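Side-chain contacts in metallopeptidase containing co-catalytic metalloactive site (Shewanella denitrificans OS217, PDB 3B2Y), which probably acts as a zinc-dependent metallocarboxypeptidase of the M14 family, and carries nickel in its metal site in this crystal: residues 11-16 and 171-176; 47-52 and 121-126; 70-75 and 228-233; 78-83 and 112-117. All coordinates share one frame; numbering follows the deposited sequence.

Contact 1: 11-16 and 171-176; sequences FVWQSE and EDVLMN
Val173 sets its CG2 methyl over the ring of Phe11, a CH-pi contact with the carbon 3.7 Å from the ring centroid and only 9° off the ring normal. The two side chains approach from opposite directions. With chi1 at 68°, Val173 swings CG2 anti to its backbone nitrogen, which places the methyl where it also meets the edge of the Trp13 indole, 4.1 Å from CH2. One methyl thus serves two rings, over the face of the first and near the plane of the second. A looser apolar contact comes from Leu174, whose CD2 approaches Phe11 CZ obliquely at 4.3 Å. A serine in place of Phe11 would probably strip Val173 of the surface its methyl rests on and take away the ring that Leu174 CD2 approaches. No hydrogen bond crosses between the segments. On the Val173 side the backbone is a type I turn, Asp172 to Met175, closed by Met175 N to Asp172 O at 3.0 Å. This turn leaves the end of strand 165-172, while Phe11 and Trp13 belong to the N-terminal arm that runs into strand 14-15. The arm is tied by backbone hydrogen bonds to Gly117, just past helix 111-115, and to Ser22.

Contact 2: 47-52 and 121-126; sequences GSVDSF and NRFGEN
Arg122 grips Asp50 side-on through a two-bond salt bridge. NE donates to OD2 at 2.7 Å and NH2 to OD1 at 3.0 Å, each oxygen offering its syn lone pair, and the N-H...O angles of 162° and 168° leave both bonds nearly straight. Carboxylate and guanidinium are almost coplanar, 2° apart, so the pair forms one flat unit, and the two bonds together resist rotation of either group. Behind it, Phe123 lays CE1 over the centre of the guanidinium face, while its own ring has Arg122 CG above it.

Each partner stands on a tight turn. Asp50 is in the type I' turn Val49 to Phe52 that links strands 42-49 and 52-58 as a two-residue beta hairpin, and Arg122 is in the type I turn Asn121 to Gly124. Asn121 braces this second turn: its OD1 accepts from Glu125 N at 2.9 Å, the donor lying above the carbonyl plane, and its ND2 donates in the amide plane to the anti lone pair of Glu125 OE1.

Packing completes the junction beside the salt bridge. Val49 points CG2 at the edge of the Phe123 ring, 3.7 Å from CE2 and near the ring plane. Thr112, in helix 111-115, touches Asp50 and accepts a hydrogen bond from Arg122 N through OG1. Further along, Asn126 OD1 accepts from NE2 of the nickel ligand His76.

Contact 3: 70-75 and 228-233; sequences LISSGF and TSFEAF
Phe75 drives the tip of its ring, CZ, over one face of Phe230, off the centre and toward the rim, with CZ 3.5 Å from Phe230 CD2. The planes make 40° and the centroids lie 5.2 Å apart, so the pair is oblique, and the two side chains cross at about a right angle. The far end of Phe230 touches the strand itself. Leu70 CD2 approaches CZ obliquely at 4.1 Å, and Ser72 OG sits at the ring edge, 3.9 Å from CE2. That hydroxyl is buried with no hydrogen-bonding partner in the model.

The contact packs the first turn of helix 230-236 against strand 68-73, an inner strand of the mixed sheet in the alpha/beta fold of M14 peptidases. Phe230 carries CG anti to its backbone nitrogen (chi1 179°), which sends the ring from the helix start down to the strand. An alanine at Phe230 is likely to open a gap between helix and sheet and to leave the Phe75 ring without the face it leans on.

Ser229, one residue earlier, is the N-cap: its OG accepts from Ala232 N at 3.1 Å, and the same oxygen is hydrogen-bonded to Asp227 OD1. Phe230 N is bonded to Asn128 OD1. Leu106, in the adjoining strand 102-106, also touches Phe230, and Val109 of a loop touches Phe75, whose nearest side-chain atom lies about 6 Å from the nickel ion.

Contact 4: 78-83 and 112-117; sequences EEAAGP and TGFKAG. With NI (nickel (II) ion), chain C.
Phe114 holds CG anti to its backbone nitrogen (chi1 -179°), which swings the ring out from helix 111-115 until CE1 meets Pro83 and Ala80. CE1 is 4.0 Å from Pro83 CG and 4.2 Å from Ala80 CB, both reached obliquely, and the Pro83 and Phe114 side chains slide past each other in opposite directions. Glu78 takes a different course: its chain bends at chi2 (-74°) and turns its carboxylate away from helix 111-115, where OE2 makes a salt bridge with Arg119, while CB stays against Gly117 O at 3.6 Å. Gly117 closes the helix in a Schellman motif, and its backbone conformation has positive phi.

On the side away from Phe114, Glu79 runs extended to the nickel ion and binds it with both oxygens, OE1 at 2.1 Å and OE2 at 2.2 Å. Two waters share the metal, and His76 and His170 complete the site. Second-shell bonds hold this carboxylate: OE1 accepts from Glu171 N, OE2 from Arg119 NH1. Phe28 adds a further ring beside Phe114. The chelating glutamate lies three residues after His76, in the loop leading into helix 81-92, and belongs to the HxxE metal-binding motif of M14 peptidases, whose natural metal is zinc.

Overall arrangement
Contact 4 lies between contacts 1 and 2 and touches both and contact 3; along the chain it is nested inside the loop that each one closes. Contact 2 is in turn nested within contact 1, while contact 3 crosses both, their segments alternating. The centre of contact 4 is 10 Å from that of contact 1, 12 Å from contact 2 and 15 Å from contact 3. Contacts 1 and 3 reach neighbouring strands of the mixed sheet, 165-172 and 68-73. Contact 2 is the most peripheral, its centre about 17 Å from that of the chain. Strand 68-73 runs on into the metal-binding loop and helix 81-92, so residues far apart in sequence gather round the metal.

Contact 1: 11-16 and 171-176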
loop_
_atom_site.group_PDB
_atom_site.type_symbol
_atom_site.label_atom_id
_atom_site.label_comp_id
_atom_site.label_asym_id
_atom_site.label_seq_id
_atom_site.Cartn_x
_atom_site.Cartn_y
_atom_site.Cartn_z
ATOM N N PHE A 11 13.652 -2.135 11.935
ATOM C CA PHE A 11 13.860 -3.372 11.178
ATOM C C PHE A 11 14.399 -2.984 9.821
ATOM O O PHE A 11 13.843 -2.072 9.188
ATOM C CB PHE A 11 12.548 -4.111 10.959
ATOM C CG PHE A 11 11.864 -4.533 12.212
ATOM C CD1 PHE A 11 11.056 -3.657 12.894
ATOM C CD2 PHE A 11 12.066 -5.802 12.731
ATOM C CE1 PHE A 11 10.409 -4.042 14.064
ATOM C CE2 PHE A 11 11.427 -6.200 13.869
ATOM C CZ PHE A 11 10.603 -5.303 14.556
ATOM N N VAL A 12 15.429 -3.704 9.369
ATOM C CA VAL A 12 16.075 -3.467 8.069
ATOM C C VAL A 12 16.460 -4.814 7.375
ATOM O O VAL A 12 16.854 -5.760 8.055
ATOM C CB VAL A 12 17.318 -2.593 8.271
ATOM C CG1 VAL A 12 18.147 -2.519 7.052
ATOM C CG2 VAL A 12 16.908 -1.153 8.739
ATOM N N TRP A 13 16.450 -4.831 6.044
ATOM C CA TRP A 13 16.783 -6.016 5.222
ATOM C C TRP A 13 17.693 -5.596 4.057
ATOM O O TRP A 13 17.742 -4.424 3.702
ATOM C CB TRP A 13 15.497 -6.687 4.698
ATOM C CG TRP A 13 14.601 -7.171 5.796
ATOM C CD1 TRP A 13 14.632 -8.411 6.402
ATOM C CD2 TRP A 13 13.558 -6.425 6.454
ATOM N NE1 TRP A 13 13.673 -8.466 7.391
ATOM C CE2 TRP A 13 13.014 -7.264 7.458
ATOM C CE3 TRP A 13 13.024 -5.123 6.285
ATOM C CZ2 TRP A 13 11.931 -6.866 8.259
ATOM C CZ3 TRP A 13 11.959 -4.724 7.093
ATOM C CH2 TRP A 13 11.417 -5.600 8.064
ATOM N N GLN A 14 18.439 -6.556 3.497
ATOM C CA GLN A 14 19.119 -6.335 2.223
ATOM C C GLN A 14 18.220 -6.808 1.104
ATOM O O GLN A 14 17.491 -7.795 1.245
ATOM C CB GLN A 14 20.472 -7.062 2.153
ATOM C CG GLN A 14 21.446 -6.669 3.238
ATOM C CD GLN A 14 21.528 -5.153 3.469
ATOM O OE1 GLN A 14 21.481 -4.336 2.515
ATOM N NE2 GLN A 14 21.643 -4.774 4.745
ATOM N N SER A 15 18.229 -6.058 0.010
ATOM C CA SER A 15 17.549 -6.481 -1.216
ATOM C C SER A 15 18.580 -6.842 -2.252
ATOM O O SER A 15 19.459 -6.048 -2.553
ATOM C CB SER A 15 16.709 -5.350 -1.769
ATOM O OG SER A 15 16.075 -5.758 -2.984
ATOM N N GLU A 16 18.464 -8.034 -2.814
ATOM C CA GLU A 16 19.226 -8.384 -3.999
ATOM C C GLU A 16 18.592 -7.790 -5.268
ATOM O O GLU A 16 19.320 -7.453 -6.190
ATOM C CB GLU A 16 19.375 -9.897 -4.138
ATOM C CG GLU A 16 20.395 -10.315 -5.190
ATOM N N GLU A 171 2.714 -4.805 5.729
ATOM C CA GLU A 171 3.332 -6.018 6.192
ATOM C C GLU A 171 3.044 -6.192 7.661
ATOM O O GLU A 171 2.864 -5.227 8.403
ATOM C CB GLU A 171 4.844 -6.004 6.003
ATOM C CG GLU A 171 5.409 -5.623 4.619
ATOM C CD GLU A 171 6.810 -6.230 4.418
ATOM O OE1 GLU A 171 6.865 -7.445 4.088
ATOM O OE2 GLU A 171 7.845 -5.488 4.555
ATOM N N ASP A 172 3.074 -7.418 8.088
ATOM C CA ASP A 172 2.967 -7.729 9.499
ATOM C C ASP A 172 4.336 -8.273 9.916
ATOM O O ASP A 172 4.683 -9.451 9.664
ATOM C CB ASP A 172 1.829 -8.693 9.734
ATOM C CG ASP A 172 1.507 -8.872 11.225
ATOM O OD1 ASP A 172 2.456 -8.794 12.034
ATOM O OD2 ASP A 172 0.316 -9.100 11.558
ATOM N N VAL A 173 5.093 -7.430 10.608
ATOM C CA VAL A 173 6.562 -7.609 10.686
ATOM C C VAL A 173 6.999 -8.867 11.404
ATOM O O VAL A 173 8.047 -9.433 11.101
ATOM C CB VAL A 173 7.273 -6.344 11.298
ATOM C CG1 VAL A 173 6.922 -6.181 12.777
ATOM C CG2 VAL A 173 8.773 -6.431 11.127
ATOM N N LEU A 174 6.203 -9.300 12.359
ATOM C CA LEU A 174 6.547 -10.454 13.154
ATOM C C LEU A 174 5.935 -11.756 12.625
ATOM O O LEU A 174 6.249 -12.864 13.105
ATOM C CB LEU A 174 6.131 -10.162 14.612
ATOM C CG LEU A 174 6.748 -8.972 15.324
ATOM C CD1 LEU A 174 6.410 -9.002 16.816
ATOM C CD2 LEU A 174 8.270 -8.861 15.126
HETATM N N MSE A 175 5.111 -11.657 11.590
HETATM C CA MSE A 175 4.384 -12.827 11.055
HETATM C C MSE A 175 5.261 -13.647 10.117
HETATM O O MSE A 175 6.180 -13.097 9.498
HETATM C CB MSE A 175 3.126 -12.386 10.278
HETATM C CG MSE A 175 1.987 -11.972 11.158
HETATM SE SE MSE A 175 1.278 -13.516 12.074
HETATM C CE MSE A 175 0.115 -14.163 10.638
ATOM N N ASN A 176 4.997 -14.954 10.044
ATOM C CA ASN A 176 5.508 -15.817 8.946
ATOM C C ASN A 176 4.472 -16.188 7.871
ATOM O O ASN A 176 4.846 -16.693 6.815
ATOM C CB ASN A 176 6.103 -17.117 9.496
ATOM C CG ASN A 176 7.437 -16.898 10.164
ATOM O OD1 ASN A 176 8.484 -16.917 9.500
ATOM N ND2 ASN A 176 7.406 -16.636 11.461
#

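Contact 2: 47-52 and 121-126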
loop_
_atom_site.group_PDB
_atom_site.type_symbol
_atom_site.label_atom_id
_atom_site.label_comp_id
_atom_site.label_asym_id
_atom_site.label_seq_id
_atom_site.Cartn_x
_atom_site.Cartn_y
_atom_site.Cartn_z
ATOM N N GLY A 47 2.728 16.893 0.075
ATOM C CA GLY A 47 3.380 17.477 1.219
ATOM C C GLY A 47 4.788 16.952 1.310
ATOM O O GLY A 47 5.188 16.043 0.581
ATOM N N SER A 48 5.490 17.444 2.309
ATOM C CA SER A 48 6.887 17.065 2.530
ATOM C C SER A 48 7.254 17.191 3.987
ATOM O O SER A 48 6.740 18.078 4.670
ATOM C CB SER A 48 7.813 17.868 1.598
ATOM O OG SER A 48 8.196 19.134 2.002
ATOM N N VAL A 49 8.112 16.295 4.477
ATOM C CA VAL A 49 8.605 16.353 5.822
ATOM C C VAL A 49 10.075 15.936 5.805
ATOM O O VAL A 49 10.437 15.000 5.086
ATOM C CB VAL A 49 7.757 15.432 6.742
ATOM C CG1 VAL A 49 7.775 14.065 6.270
ATOM C CG2 VAL A 49 8.236 15.570 8.235
ATOM N N ASP A 50 10.911 16.670 6.537
ATOM C CA ASP A 50 12.336 16.375 6.651
ATOM C C ASP A 50 12.964 16.309 5.270
ATOM O O ASP A 50 13.836 15.490 5.019
ATOM C CB ASP A 50 12.569 15.090 7.447
ATOM C CG ASP A 50 12.386 15.274 8.932
ATOM O OD1 ASP A 50 12.265 16.442 9.405
ATOM O OD2 ASP A 50 12.422 14.250 9.654
ATOM N N SER A 51 12.502 17.197 4.384
ATOM C CA SER A 51 12.978 17.330 2.993
ATOM C C SER A 51 12.515 16.249 2.016
ATOM O O SER A 51 12.903 16.265 0.849
ATOM C CB SER A 51 14.510 17.462 2.959
ATOM O OG SER A 51 14.936 18.816 3.229
ATOM N N PHE A 52 11.710 15.289 2.476
ATOM C CA PHE A 52 11.193 14.212 1.645
ATOM C C PHE A 52 9.755 14.449 1.213
ATOM O O PHE A 52 8.883 14.617 2.042
ATOM C CB PHE A 52 11.207 12.894 2.395
ATOM C CG PHE A 52 12.519 12.522 2.991
ATOM C CD1 PHE A 52 13.601 12.268 2.185
ATOM C CD2 PHE A 52 12.659 12.411 4.372
ATOM C CE1 PHE A 52 14.839 11.923 2.726
ATOM C CE2 PHE A 52 13.883 12.063 4.913
ATOM C CZ PHE A 52 14.978 11.841 4.084
ATOM N N ASN A 121 6.320 7.757 12.342
ATOM C CA ASN A 121 7.124 8.786 11.796
ATOM C C ASN A 121 8.067 9.189 12.908
ATOM O O ASN A 121 8.027 8.731 14.050
ATOM C CB ASN A 121 6.280 9.974 11.270
ATOM C CG ASN A 121 5.418 10.624 12.347
ATOM O OD1 ASN A 121 5.656 10.482 13.556
ATOM N ND2 ASN A 121 4.436 11.417 11.895
ATOM N N ARG A 122 8.900 10.115 12.594
ATOM C CA ARG A 122 9.928 10.465 13.579
ATOM C C ARG A 122 9.412 11.272 14.774
ATOM O O ARG A 122 10.160 11.567 15.708
ATOM C CB ARG A 122 11.035 11.154 12.863
ATOM C CG ARG A 122 10.909 12.583 12.697
ATOM C CD ARG A 122 12.304 13.137 12.863
ATOM N NE ARG A 122 12.296 14.461 12.321
ATOM C CZ ARG A 122 12.164 15.555 13.056
ATOM N NH1 ARG A 122 12.105 15.499 14.400
ATOM N NH2 ARG A 122 12.141 16.729 12.429
ATOM N N PHE A 123 8.149 11.696 14.675
ATOM C CA PHE A 123 7.435 12.352 15.746
ATOM C C PHE A 123 6.619 11.389 16.633
ATOM O O PHE A 123 5.939 11.824 17.586
ATOM C CB PHE A 123 6.556 13.495 15.196
ATOM C CG PHE A 123 7.184 14.297 14.055
ATOM C CD1 PHE A 123 8.170 15.258 14.270
ATOM C CD2 PHE A 123 6.755 14.100 12.768
ATOM C CE1 PHE A 123 8.709 15.973 13.197
ATOM C CE2 PHE A 123 7.289 14.813 11.690
ATOM C CZ PHE A 123 8.259 15.741 11.898
ATOM N N GLY A 124 6.741 10.075 16.416
ATOM C CA GLY A 124 6.093 9.069 17.262
ATOM C C GLY A 124 4.637 8.799 16.921
ATOM O O GLY A 124 3.933 8.217 17.727
ATOM N N GLU A 125 4.186 9.216 15.745
ATOM C CA GLU A 125 2.766 9.069 15.372
ATOM C C GLU A 125 2.623 7.928 14.355
ATOM O O GLU A 125 3.468 7.781 13.475
ATOM C CB GLU A 125 2.251 10.374 14.682
ATOM C CG GLU A 125 2.469 11.727 15.459
ATOM C CD GLU A 125 2.134 12.991 14.585
ATOM O OE1 GLU A 125 2.608 13.081 13.412
ATOM O OE2 GLU A 125 1.347 13.851 15.074
ATOM N N ASN A 126 1.502 7.217 14.436
ATOM C CA ASN A 126 1.087 6.208 13.448
ATOM C C ASN A 126 0.325 6.892 12.260
ATOM O O ASN A 126 -0.841 7.328 12.435
ATOM C CB ASN A 126 0.168 5.215 14.109
ATOM C CG ASN A 126 -0.197 4.034 13.211
ATOM O OD1 ASN A 126 -0.074 4.071 11.989
ATOM N ND2 ASN A 126 -0.627 2.944 13.856
#

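Contact 3: 70-75 and 228-233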
loop_
_atom_site.group_PDB
_atom_site.type_symbol
_atom_site.label_atom_id
_atom_site.label_comp_id
_atom_site.label_asym_id
_atom_site.label_seq_id
_atom_site.Cartn_x
_atom_site.Cartn_y
_atom_site.Cartn_z
ATOM N N LEU A 70 -6.368 3.309 -6.965
ATOM C CA LEU A 70 -5.293 3.811 -6.157
ATOM C C LEU A 70 -4.550 2.648 -5.522
ATOM O O LEU A 70 -5.151 1.781 -4.922
ATOM C CB LEU A 70 -5.852 4.760 -5.101
ATOM C CG LEU A 70 -4.845 5.351 -4.095
ATOM C CD1 LEU A 70 -3.805 6.211 -4.839
ATOM C CD2 LEU A 70 -5.609 6.171 -3.017
ATOM N N ILE A 71 -3.218 2.679 -5.543
ATOM C CA ILE A 71 -2.393 1.770 -4.756
ATOM C C ILE A 71 -1.469 2.650 -3.894
ATOM O O ILE A 71 -0.902 3.645 -4.382
ATOM C CB ILE A 71 -1.483 0.845 -5.639
ATOM C CG1 ILE A 71 -2.320 0.032 -6.616
ATOM C CG2 ILE A 71 -0.664 -0.139 -4.791
ATOM C CD1 ILE A 71 -1.450 -0.616 -7.723
ATOM N N SER A 72 -1.465 2.345 -2.602
ATOM C CA SER A 72 -0.675 3.060 -1.646
ATOM C C SER A 72 0.176 2.109 -0.817
ATOM O O SER A 72 -0.117 0.928 -0.649
ATOM C CB SER A 72 -1.577 3.883 -0.724
ATOM O OG SER A 72 -2.460 3.020 0.005
ATOM N N SER A 73 1.237 2.654 -0.251
ATOM C CA SER A 73 2.057 1.876 0.662
ATOM C C SER A 73 2.875 2.824 1.494
ATOM O O SER A 73 2.711 4.065 1.396
ATOM C CB SER A 73 2.965 0.936 -0.121
ATOM O OG SER A 73 3.593 -0.028 0.709
ATOM N N GLY A 74 3.790 2.235 2.254
ATOM C CA GLY A 74 4.756 2.985 3.078
ATOM C C GLY A 74 4.127 3.871 4.136
ATOM O O GLY A 74 4.664 4.891 4.455
ATOM N N PHE A 75 3.002 3.445 4.721
ATOM C CA PHE A 75 2.467 4.148 5.898
ATOM C C PHE A 75 3.324 3.798 7.145
ATOM O O PHE A 75 3.415 4.610 8.061
ATOM C CB PHE A 75 1.011 3.711 6.164
ATOM C CG PHE A 75 0.014 4.400 5.281
ATOM C CD1 PHE A 75 -0.248 3.946 3.996
ATOM C CD2 PHE A 75 -0.627 5.544 5.730
ATOM C CE1 PHE A 75 -1.138 4.656 3.169
ATOM C CE2 PHE A 75 -1.551 6.229 4.928
ATOM C CZ PHE A 75 -1.783 5.820 3.656
ATOM N N THR A 228 -10.051 3.256 11.870
ATOM C CA THR A 228 -9.780 4.639 11.415
ATOM C C THR A 228 -8.618 4.749 10.408
ATOM O O THR A 228 -7.984 5.799 10.279
ATOM C CB THR A 228 -9.499 5.626 12.574
ATOM O OG1 THR A 228 -8.230 5.334 13.194
ATOM C CG2 THR A 228 -10.622 5.613 13.569
ATOM N N SER A 229 -8.393 3.677 9.685
ATOM C CA SER A 229 -7.325 3.564 8.725
ATOM C C SER A 229 -7.688 4.347 7.464
ATOM O O SER A 229 -8.864 4.705 7.217
ATOM C CB SER A 229 -7.133 2.100 8.349
ATOM O OG SER A 229 -8.285 1.627 7.659
ATOM N N PHE A 230 -6.677 4.592 6.657
ATOM C CA PHE A 230 -6.827 5.307 5.400
ATOM C C PHE A 230 -7.800 4.555 4.474
ATOM O O PHE A 230 -8.716 5.120 3.934
ATOM C CB PHE A 230 -5.452 5.338 4.742
ATOM C CG PHE A 230 -5.394 6.017 3.399
ATOM C CD1 PHE A 230 -5.638 7.342 3.290
ATOM C CD2 PHE A 230 -4.952 5.317 2.270
ATOM C CE1 PHE A 230 -5.540 8.009 2.026
ATOM C CE2 PHE A 230 -4.797 5.953 1.021
ATOM C CZ PHE A 230 -5.091 7.322 0.908
ATOM N N GLU A 231 -7.603 3.252 4.373
ATOM C CA GLU A 231 -8.436 2.398 3.508
ATOM C C GLU A 231 -9.901 2.377 3.972
ATOM O O GLU A 231 -10.803 2.409 3.147
ATOM C CB GLU A 231 -7.784 1.003 3.346
ATOM C CG GLU A 231 -7.523 0.225 4.650
ATOM C CD GLU A 231 -6.178 0.516 5.346
ATOM O OE1 GLU A 231 -5.548 1.578 5.141
ATOM O OE2 GLU A 231 -5.768 -0.351 6.146
ATOM N N ALA A 232 -10.178 2.280 5.254
ATOM C CA ALA A 232 -11.590 2.288 5.700
ATOM C C ALA A 232 -12.233 3.634 5.415
ATOM O O ALA A 232 -13.422 3.708 5.057
ATOM C CB ALA A 232 -11.728 1.923 7.190
ATOM N N PHE A 233 -11.480 4.692 5.653
ATOM C CA PHE A 233 -11.855 6.073 5.277
ATOM C C PHE A 233 -12.271 6.176 3.792
ATOM O O PHE A 233 -13.326 6.711 3.454
ATOM C CB PHE A 233 -10.690 7.064 5.537
ATOM C CG PHE A 233 -10.955 8.426 5.013
ATOM C CD1 PHE A 233 -11.857 9.257 5.678
ATOM C CD2 PHE A 233 -10.358 8.900 3.814
ATOM C CE1 PHE A 233 -12.156 10.538 5.164
ATOM C CE2 PHE A 233 -10.662 10.177 3.296
ATOM C CZ PHE A 233 -11.533 11.013 4.000
#

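Contact 4: 78-83 and 112-117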
loop_
_atom_site.group_PDB
_atom_site.type_symbol
_atom_site.label_atom_id
_atom_site.label_comp_id
_atom_site.label_asym_id
_atom_site.label_seq_id
_atom_site.Cartn_x
_atom_site.Cartn_y
_atom_site.Cartn_z
ATOM N N GLU A 78 8.591 0.172 9.084
ATOM C CA GLU A 78 9.157 -1.182 9.188
ATOM C C GLU A 78 8.607 -2.097 8.058
ATOM O O GLU A 78 9.102 -3.200 7.873
ATOM C CB GLU A 78 8.926 -1.784 10.584
ATOM C CG GLU A 78 7.640 -2.531 10.915
ATOM C CD GLU A 78 6.456 -1.635 11.095
ATOM O OE1 GLU A 78 6.513 -0.525 10.544
ATOM O OE2 GLU A 78 5.449 -2.035 11.746
ATOM N N GLU A 79 7.567 -1.639 7.354
ATOM C CA GLU A 79 6.882 -2.434 6.316
ATOM C C GLU A 79 7.430 -2.138 4.919
ATOM O O GLU A 79 6.695 -1.814 4.005
ATOM C CB GLU A 79 5.374 -2.156 6.412
ATOM C CG GLU A 79 4.858 -2.611 7.778
ATOM C CD GLU A 79 3.367 -2.328 8.049
ATOM O OE1 GLU A 79 2.661 -1.950 7.100
ATOM O OE2 GLU A 79 2.970 -2.421 9.265
ATOM N N ALA A 80 8.757 -2.246 4.782
ATOM C CA ALA A 80 9.506 -1.726 3.624
ATOM C C ALA A 80 9.268 -2.471 2.296
ATOM O O ALA A 80 9.467 -1.902 1.186
ATOM C CB ALA A 80 11.023 -1.639 3.956
ATOM N N ALA A 81 8.788 -3.710 2.372
ATOM C CA ALA A 81 8.450 -4.471 1.174
ATOM C C ALA A 81 7.329 -3.874 0.343
ATOM O O ALA A 81 7.194 -4.171 -0.856
ATOM C CB ALA A 81 8.083 -5.979 1.520
ATOM N N GLY A 82 6.491 -3.055 0.969
ATOM C CA GLY A 82 5.458 -2.358 0.213
ATOM C C GLY A 82 6.006 -1.368 -0.830
ATOM O O GLY A 82 5.790 -1.525 -2.025
ATOM N N PRO A 83 6.693 -0.315 -0.374
ATOM C CA PRO A 83 7.172 0.678 -1.327
ATOM C C PRO A 83 8.147 0.052 -2.344
ATOM O O PRO A 83 8.044 0.335 -3.541
ATOM C CB PRO A 83 7.826 1.726 -0.442
ATOM C CG PRO A 83 7.189 1.514 0.864
ATOM C CD PRO A 83 7.027 0.070 0.998
ATOM N N THR A 112 9.940 9.540 6.847
ATOM C CA THR A 112 10.826 9.577 8.039
ATOM C C THR A 112 10.916 8.190 8.772
ATOM O O THR A 112 11.999 7.770 9.136
ATOM C CB THR A 112 10.488 10.709 8.980
ATOM O OG1 THR A 112 9.235 10.477 9.633
ATOM C CG2 THR A 112 10.497 12.047 8.220
ATOM N N GLY A 113 9.793 7.483 8.856
ATOM C CA GLY A 113 9.717 6.132 9.394
ATOM C C GLY A 113 10.449 5.136 8.497
ATOM O O GLY A 113 11.164 4.253 8.997
ATOM N N PHE A 114 10.277 5.270 7.185
ATOM C CA PHE A 114 10.919 4.421 6.190
ATOM C C PHE A 114 12.460 4.528 6.334
ATOM O O PHE A 114 13.136 3.521 6.339
ATOM C CB PHE A 114 10.443 4.812 4.809
ATOM C CG PHE A 114 11.011 4.003 3.686
ATOM C CD1 PHE A 114 10.400 2.822 3.279
ATOM C CD2 PHE A 114 12.095 4.468 2.969
ATOM C CE1 PHE A 114 10.880 2.110 2.180
ATOM C CE2 PHE A 114 12.582 3.764 1.879
ATOM C CZ PHE A 114 11.961 2.576 1.488
ATOM N N LYS A 115 12.969 5.756 6.414
ATOM C CA LYS A 115 14.420 6.011 6.559
ATOM C C LYS A 115 14.967 5.337 7.808
ATOM O O LYS A 115 16.121 4.857 7.835
ATOM C CB LYS A 115 14.681 7.546 6.581
ATOM C CG LYS A 115 16.117 7.942 6.773
ATOM C CD LYS A 115 16.269 9.471 6.694
ATOM C CE LYS A 115 17.603 9.908 7.251
ATOM N NZ LYS A 115 17.552 9.871 8.733
ATOM N N ALA A 116 14.192 5.309 8.881
ATOM C CA ALA A 116 14.687 4.770 10.135
ATOM C C ALA A 116 14.241 3.336 10.399
ATOM O O ALA A 116 14.509 2.779 11.469
ATOM C CB ALA A 116 14.266 5.680 11.257
ATOM N N GLY A 117 13.564 2.748 9.423
ATOM C CA GLY A 117 13.016 1.402 9.518
ATOM C C GLY A 117 12.040 1.110 10.664
ATOM O O GLY A 117 11.973 -0.025 11.154
HETATM NI NI NI C . 1.082 -1.637 8.433
HETATM O O HOH W 1 0.603 -3.832 8.932
HETATM O O HOH W 2 -0.199 -1.955 9.677
#